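Avidin-related protein 4/5 (Gallus gallus, PDB 1Y55) binds biotin, with high affinity, as a tetramer of avidin-family beta barrels. Local coordinates at residues Gly87-Ser99 against Lys109-Leu121. The protein carries 1 engineered substitution. Sequence-based numbering, arbitrary orientation. Where two conformers were deposited one is given.
Sequences GKEVLKTMWLLRS and KATRVGYNNFTRL. With BTN (biotin), chain C.
Glu89 and Arg120 open the antiparallel pairing of strands 89-98 and 111-120, the last two of the eight-stranded avidin barrel. In the modelled conformer Arg120 grips Glu89 OE1 side-on in a salt bridge, NE 2.6 Å from that oxygen and NH1 also bonded to it. Leu91 then packs its CB on that of Phe118 inside the barrel, while on the outer face the bent chain of Lys92 brings NZ 2.8 Å from Asn117 OD1, above the amide plane; Tyr115 OH of the fourth subunit is a second partner of this amine. Thr93 binds Asn116 O twice, through its backbone N and through OG1 (2.7 Å); Asn116 OD1 accepts a nearly straight hydrogen bond from biotin N1 (2.8 Å, 168°). At Trp95, chi1 of 53° sets CG between the backbone N and carbonyl carbon and lays the indole over Gly114, whose CA is 3.7 Å from the six-membered ring centroid, a CH-pi contact. Biotin C6 covers the opposite face of the indole, 3.2 Å from Trp95 CE2. Replacing this tryptophan with alanine would probably leave biotin without that wall and uncover Gly114. Farther along, Leu97 CD2 lies over a face of the Arg112 guanidinium, whose NH1 is salt-bridged to Asp39. Arg98, paired with Asp107, receives Ala110 CB over its guanidinium, 3.3 Å from CZ.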
loop_
_atom_site.group_PDB
_atom_site.type_symbol
_atom_site.label_atom_id
_atom_site.label_comp_id
_atom_site.label_asym_id
_atom_site.label_seq_id
_atom_site.Cartn_x
_atom_site.Cartn_y
_atom_site.Cartn_z
ATOM N N GLY A 87 -18.593 -11.665 -21.498
ATOM C CA GLY A 87 -19.069 -10.305 -21.396
ATOM C C GLY A 87 -19.312 -9.825 -19.979
ATOM O O GLY A 87 -19.814 -8.720 -19.793
ATOM N N LYS A 88 -18.979 -10.633 -18.980
ATOM C CA LYS A 88 -19.166 -10.206 -17.598
ATOM C C LYS A 88 -18.045 -9.268 -17.154
ATOM O O LYS A 88 -16.877 -9.490 -17.465
ATOM C CB LYS A 88 -19.217 -11.410 -16.675
ATOM C CG LYS A 88 -19.618 -11.070 -15.252
ATOM C CD LYS A 88 -19.663 -12.342 -14.418
ATOM C CE LYS A 88 -18.275 -12.768 -13.980
ATOM N NZ LYS A 88 -17.904 -12.260 -12.629
ATOM N N GLU A 89 -18.424 -8.225 -16.422
ATOM C CA GLU A 89 -17.492 -7.191 -15.989
ATOM C C GLU A 89 -17.152 -7.304 -14.513
ATOM O O GLU A 89 -18.009 -7.556 -13.671
ATOM C CB GLU A 89 -18.079 -5.812 -16.278
ATOM C CG GLU A 89 -18.204 -5.586 -17.777
ATOM C CD GLU A 89 -18.909 -4.308 -18.176
ATOM O OE1 GLU A 89 -19.644 -3.759 -17.368
ATOM O OE2 GLU A 89 -18.738 -3.868 -19.321
ATOM N N VAL A 90 -15.882 -7.119 -14.208
ATOM C CA VAL A 90 -15.387 -7.082 -12.839
ATOM C C VAL A 90 -14.493 -5.862 -12.709
ATOM O O VAL A 90 -13.667 -5.591 -13.581
ATOM C CB VAL A 90 -14.558 -8.355 -12.494
ATOM C CG1 VAL A 90 -13.895 -8.247 -11.118
ATOM C CG2 VAL A 90 -15.418 -9.619 -12.568
ATOM N N LEU A 91 -14.652 -5.134 -11.610
ATOM C CA LEU A 91 -13.668 -4.117 -11.229
ATOM C C LEU A 91 -12.732 -4.714 -10.198
ATOM O O LEU A 91 -13.178 -5.135 -9.128
ATOM C CB LEU A 91 -14.292 -2.855 -10.642
ATOM C CG LEU A 91 -15.487 -2.256 -11.366
ATOM C CD1 LEU A 91 -15.961 -1.015 -10.648
ATOM C CD2 LEU A 91 -15.149 -1.955 -12.817
ATOM N N LYS A 92 -11.440 -4.738 -10.505
ATOM C CA LYS A 92 -10.408 -5.094 -9.541
ATOM C C LYS A 92 -9.821 -3.783 -9.041
ATOM O O LYS A 92 -9.372 -2.972 -9.845
ATOM C CB LYS A 92 -9.322 -5.942 -10.212
ATOM C CG LYS A 92 -9.807 -7.287 -10.731
ATOM C CD LYS A 92 -10.172 -8.260 -9.627
ATOM C CE LYS A 92 -8.944 -8.847 -8.941
ATOM N NZ LYS A 92 -9.302 -9.816 -7.881
ATOM N N THR A 93 -9.862 -3.555 -7.736
ATOM C CA THR A 93 -9.388 -2.308 -7.161
ATOM C C THR A 93 -8.520 -2.504 -5.940
ATOM O O THR A 93 -8.592 -3.518 -5.226
ATOM C CB THR A 93 -10.553 -1.358 -6.754
ATOM O OG1 THR A 93 -11.204 -1.813 -5.557
ATOM C CG2 THR A 93 -11.590 -1.230 -7.843
ATOM N N MET A 94 -7.791 -1.442 -5.670
ATOM C CA MET A 94 -7.130 -1.275 -4.419
ATOM C C MET A 94 -7.357 0.137 -3.949
ATOM O O MET A 94 -7.583 1.054 -4.749
ATOM C CB MET A 94 -5.663 -1.625 -4.588
ATOM C CG MET A 94 -5.538 -3.114 -4.907
ATOM S SD MET A 94 -3.991 -3.753 -4.934
ATOM C CE MET A 94 -3.816 -3.626 -2.882
ATOM N N TRP A 95 -7.286 0.308 -2.636
ATOM C CA TRP A 95 -7.693 1.555 -2.023
ATOM C C TRP A 95 -6.729 1.981 -0.938
ATOM O O TRP A 95 -6.034 1.168 -0.319
ATOM C CB TRP A 95 -9.140 1.483 -1.485
ATOM C CG TRP A 95 -9.448 0.353 -0.557
ATOM C CD1 TRP A 95 -10.121 -0.794 -0.874
ATOM C CD2 TRP A 95 -9.155 0.263 0.850
ATOM N NE1 TRP A 95 -10.256 -1.588 0.237
ATOM C CE2 TRP A 95 -9.677 -0.958 1.308
ATOM C CE3 TRP A 95 -8.541 1.118 1.775
ATOM C CZ2 TRP A 95 -9.582 -1.359 2.652
ATOM C CZ3 TRP A 95 -8.438 0.712 3.109
ATOM C CH2 TRP A 95 -8.951 -0.516 3.527
ATOM N N LEU A 96 -6.738 3.300 -0.703
ATOM C CA LEU A 96 -6.084 3.932 0.450
ATOM C C LEU A 96 -7.155 4.731 1.193
ATOM O O LEU A 96 -7.852 5.546 0.588
ATOM C CB LEU A 96 -4.967 4.879 0.032
ATOM C CG LEU A 96 -3.786 4.238 -0.689
ATOM C CD1 LEU A 96 -2.857 5.324 -1.210
ATOM C CD2 LEU A 96 -3.024 3.260 0.189
ATOM N N LEU A 97 -7.262 4.491 2.498
ATOM C CA LEU A 97 -8.203 5.158 3.392
ATOM C C LEU A 97 -7.379 6.070 4.303
ATOM O O LEU A 97 -6.590 5.588 5.126
ATOM C CB LEU A 97 -8.988 4.123 4.190
ATOM C CG LEU A 97 -9.789 4.582 5.408
ATOM C CD1 LEU A 97 -10.760 5.703 5.138
ATOM C CD2 LEU A 97 -10.547 3.396 5.974
ATOM N N ARG A 98 -7.544 7.374 4.108
ATOM C CA ARG A 98 -6.832 8.390 4.871
ATOM C C ARG A 98 -7.704 8.891 6.017
ATOM O O ARG A 98 -8.800 9.418 5.794
ATOM C CB ARG A 98 -6.488 9.563 3.959
ATOM C CG ARG A 98 -5.858 10.741 4.702
ATOM C CD ARG A 98 -4.489 10.448 5.226
ATOM N NE ARG A 98 -4.065 11.410 6.240
ATOM C CZ ARG A 98 -2.793 11.719 6.490
ATOM N NH1 ARG A 98 -1.812 11.310 5.700
ATOM N NH2 ARG A 98 -2.507 12.479 7.528
ATOM N N SER A 99 -7.206 8.721 7.236
ATOM C CA SER A 99 -7.811 9.316 8.410
ATOM C C SER A 99 -7.224 10.699 8.677
ATOM O O SER A 99 -6.092 11.016 8.323
ATOM C CB SER A 99 -7.541 8.441 9.638
ATOM O OG SER A 99 -8.109 7.152 9.525
ATOM N N LYS A 109 0.592 7.115 10.958
ATOM C CA LYS A 109 -0.456 6.140 11.266
ATOM C C LYS A 109 -1.769 6.388 10.528
ATOM O O LYS A 109 -2.779 5.759 10.856
ATOM C CB LYS A 109 -0.722 6.110 12.783
ATOM C CG LYS A 109 -1.587 7.253 13.322
ATOM C CD LYS A 109 -1.342 7.485 14.807
ATOM C CE LYS A 109 -1.827 6.312 15.641
ATOM N NZ LYS A 109 -3.277 6.064 15.453
ATOM N N ALA A 110 -1.777 7.315 9.574
ATOM C CA ALA A 110 -3.029 7.812 9.022
ATOM C C ALA A 110 -3.573 7.095 7.791
ATOM O O ALA A 110 -4.654 7.465 7.334
ATOM C CB ALA A 110 -2.908 9.304 8.733
ATOM N N THR A 111 -2.855 6.122 7.225
ATOM C CA THR A 111 -3.261 5.545 5.941
ATOM C C THR A 111 -3.394 4.030 6.004
ATOM O O THR A 111 -2.420 3.315 6.241
ATOM C CB THR A 111 -2.276 5.936 4.832
ATOM O OG1 THR A 111 -2.138 7.363 4.802
ATOM C CG2 THR A 111 -2.811 5.526 3.477
ATOM N N ARG A 112 -4.613 3.547 5.767
ATOM C CA ARG A 112 -4.905 2.122 5.639
ATOM C C ARG A 112 -4.989 1.755 4.146
ATOM O O ARG A 112 -5.291 2.610 3.299
ATOM C CB ARG A 112 -6.200 1.762 6.368
ATOM C CG ARG A 112 -5.985 1.663 7.878
ATOM C CD ARG A 112 -7.231 1.572 8.715
ATOM N NE ARG A 112 -7.982 2.819 8.681
ATOM C CZ ARG A 112 -9.112 3.032 9.352
ATOM N NH1 ARG A 112 -9.658 2.080 10.100
ATOM N NH2 ARG A 112 -9.719 4.206 9.242
ATOM N N VAL A 113 -4.703 0.499 3.850
ATOM C CA VAL A 113 -4.692 -0.008 2.494
ATOM C C VAL A 113 -5.508 -1.297 2.424
ATOM O O VAL A 113 -5.547 -2.077 3.369
ATOM C CB VAL A 113 -3.228 -0.223 1.989
ATOM C CG1 VAL A 113 -2.467 -1.241 2.833
ATOM C CG2 VAL A 113 -3.171 -0.591 0.514
ATOM N N GLY A 114 -6.106 -1.547 1.275
ATOM C CA GLY A 114 -6.814 -2.791 1.042
ATOM C C GLY A 114 -7.223 -2.967 -0.406
ATOM O O GLY A 114 -6.780 -2.227 -1.290
ATOM N N TYR A 115 -8.068 -3.969 -0.621
ATOM C CA TYR A 115 -8.549 -4.332 -1.949
ATOM C C TYR A 115 -10.057 -4.336 -1.971
ATOM O O TYR A 115 -10.712 -4.416 -0.942
ATOM C CB TYR A 115 -8.035 -5.708 -2.391
ATOM C CG TYR A 115 -8.649 -6.908 -1.727
ATOM C CD1 TYR A 115 -9.719 -7.582 -2.315
ATOM C CD2 TYR A 115 -8.149 -7.410 -0.536
ATOM C CE1 TYR A 115 -10.255 -8.719 -1.741
ATOM C CE2 TYR A 115 -8.675 -8.549 0.037
ATOM C CZ TYR A 115 -9.712 -9.205 -0.574
ATOM O OH TYR A 115 -10.209 -10.339 0.019
ATOM N N ASN A 116 -10.642 -4.321 -3.159
ATOM C CA ASN A 116 -12.044 -4.648 -3.316
ATOM C C ASN A 116 -12.302 -5.110 -4.735
ATOM O O ASN A 116 -11.865 -4.478 -5.694
ATOM C CB ASN A 116 -12.980 -3.453 -3.044
ATOM C CG ASN A 116 -13.299 -3.220 -1.576
ATOM O OD1 ASN A 116 -13.119 -2.108 -1.076
ATOM N ND2 ASN A 116 -13.853 -4.229 -0.909
ATOM N N ASN A 117 -13.089 -6.171 -4.861
ATOM C CA ASN A 117 -13.568 -6.659 -6.141
ATOM C C ASN A 117 -15.028 -6.296 -6.273
ATOM O O ASN A 117 -15.801 -6.555 -5.356
ATOM C CB ASN A 117 -13.360 -8.175 -6.179
ATOM C CG ASN A 117 -11.892 -8.554 -5.937
ATOM O OD1 ASN A 117 -11.023 -7.985 -6.551
ATOM N ND2 ASN A 117 -11.630 -9.485 -5.032
ATOM N N PHE A 118 -15.402 -5.678 -7.395
ATOM C CA PHE A 118 -16.781 -5.252 -7.621
ATOM C C PHE A 118 -17.361 -6.002 -8.819
ATOM O O PHE A 118 -16.686 -6.225 -9.827
ATOM C CB PHE A 118 -16.906 -3.750 -7.954
ATOM C CG PHE A 118 -16.481 -2.789 -6.856
ATOM C CD1 PHE A 118 -17.433 -2.065 -6.147
ATOM C CD2 PHE A 118 -15.145 -2.542 -6.587
ATOM C CE1 PHE A 118 -17.065 -1.132 -5.176
ATOM C CE2 PHE A 118 -14.774 -1.616 -5.621
ATOM C CZ PHE A 118 -15.731 -0.904 -4.921
ATOM N N THR A 119 -18.651 -6.326 -8.706
ATOM C CA THR A 119 -19.427 -6.842 -9.824
ATOM C C THR A 119 -20.737 -6.068 -9.905
ATOM O O THR A 119 -21.145 -5.398 -8.968
ATOM C CB THR A 119 -19.697 -8.349 -9.674
ATOM O OG1 THR A 119 -20.332 -8.605 -8.421
ATOM C CG2 THR A 119 -18.394 -9.169 -9.690
ATOM N N ARG A 120 -21.395 -6.153 -11.053
ATOM C CA ARG A 120 -22.593 -5.357 -11.282
ATOM C C ARG A 120 -23.766 -5.842 -10.462
ATOM O O ARG A 120 -23.947 -7.037 -10.238
ATOM C CB ARG A 120 -22.969 -5.352 -12.769
ATOM C CG ARG A 120 -22.038 -4.487 -13.613
ATOM C CD ARG A 120 -22.603 -4.181 -14.994
ATOM N NE ARG A 120 -21.709 -3.396 -15.837
ATOM C CZ ARG A 120 -21.570 -2.064 -15.802
ATOM N NH1 ARG A 120 -20.740 -1.459 -16.636
ATOM N NH2 ARG A 120 -22.225 -1.332 -14.918
ATOM N N LEU A 121 -24.577 -4.914 -10.004
ATOM C CA LEU A 121 -25.702 -5.358 -9.199
ATOM C C LEU A 121 -26.650 -6.242 -10.013
ATOM O O LEU A 121 -27.001 -7.351 -9.580
ATOM C CB LEU A 121 -26.399 -4.196 -8.494
ATOM C CG LEU A 121 -27.687 -4.635 -7.798
ATOM C CD1 LEU A 121 -27.352 -5.496 -6.600
ATOM C CD2 LEU A 121 -28.554 -3.472 -7.386
HETATM C C11 BTN C . -14.917 5.699 7.685
HETATM O O11 BTN C . -14.750 4.495 8.310
HETATM O O12 BTN C . -14.785 6.816 8.326
HETATM C C10 BTN C . -15.257 5.783 6.263
HETATM C C9 BTN C . -15.696 4.486 5.626
HETATM C C8 BTN C . -14.517 3.676 5.092
HETATM C C7 BTN C . -14.991 2.375 4.435
HETATM C C2 BTN C . -13.853 1.603 3.710
HETATM S S1 BTN C . -13.251 2.363 2.229
HETATM C C6 BTN C . -12.292 0.871 1.906
HETATM C C5 BTN C . -13.220 -0.290 2.256
HETATM N N1 BTN C . -14.079 -0.688 1.157
HETATM C C3 BTN C . -15.350 -0.467 1.449
HETATM O O3 BTN C . -16.340 -0.736 0.615
HETATM N N2 BTN C . -15.501 0.041 2.655
HETATM C C4 BTN C . -14.220 0.163 3.333
HETATM O O HOH W 1 -20.549 -8.117 -13.077
HETATM O O HOH W 2 -9.042 -6.200 -6.076
HETATM O O HOH W 3 -6.983 5.365 7.891
HETATM O O HOH W 4 -1.754 9.636 3.251
#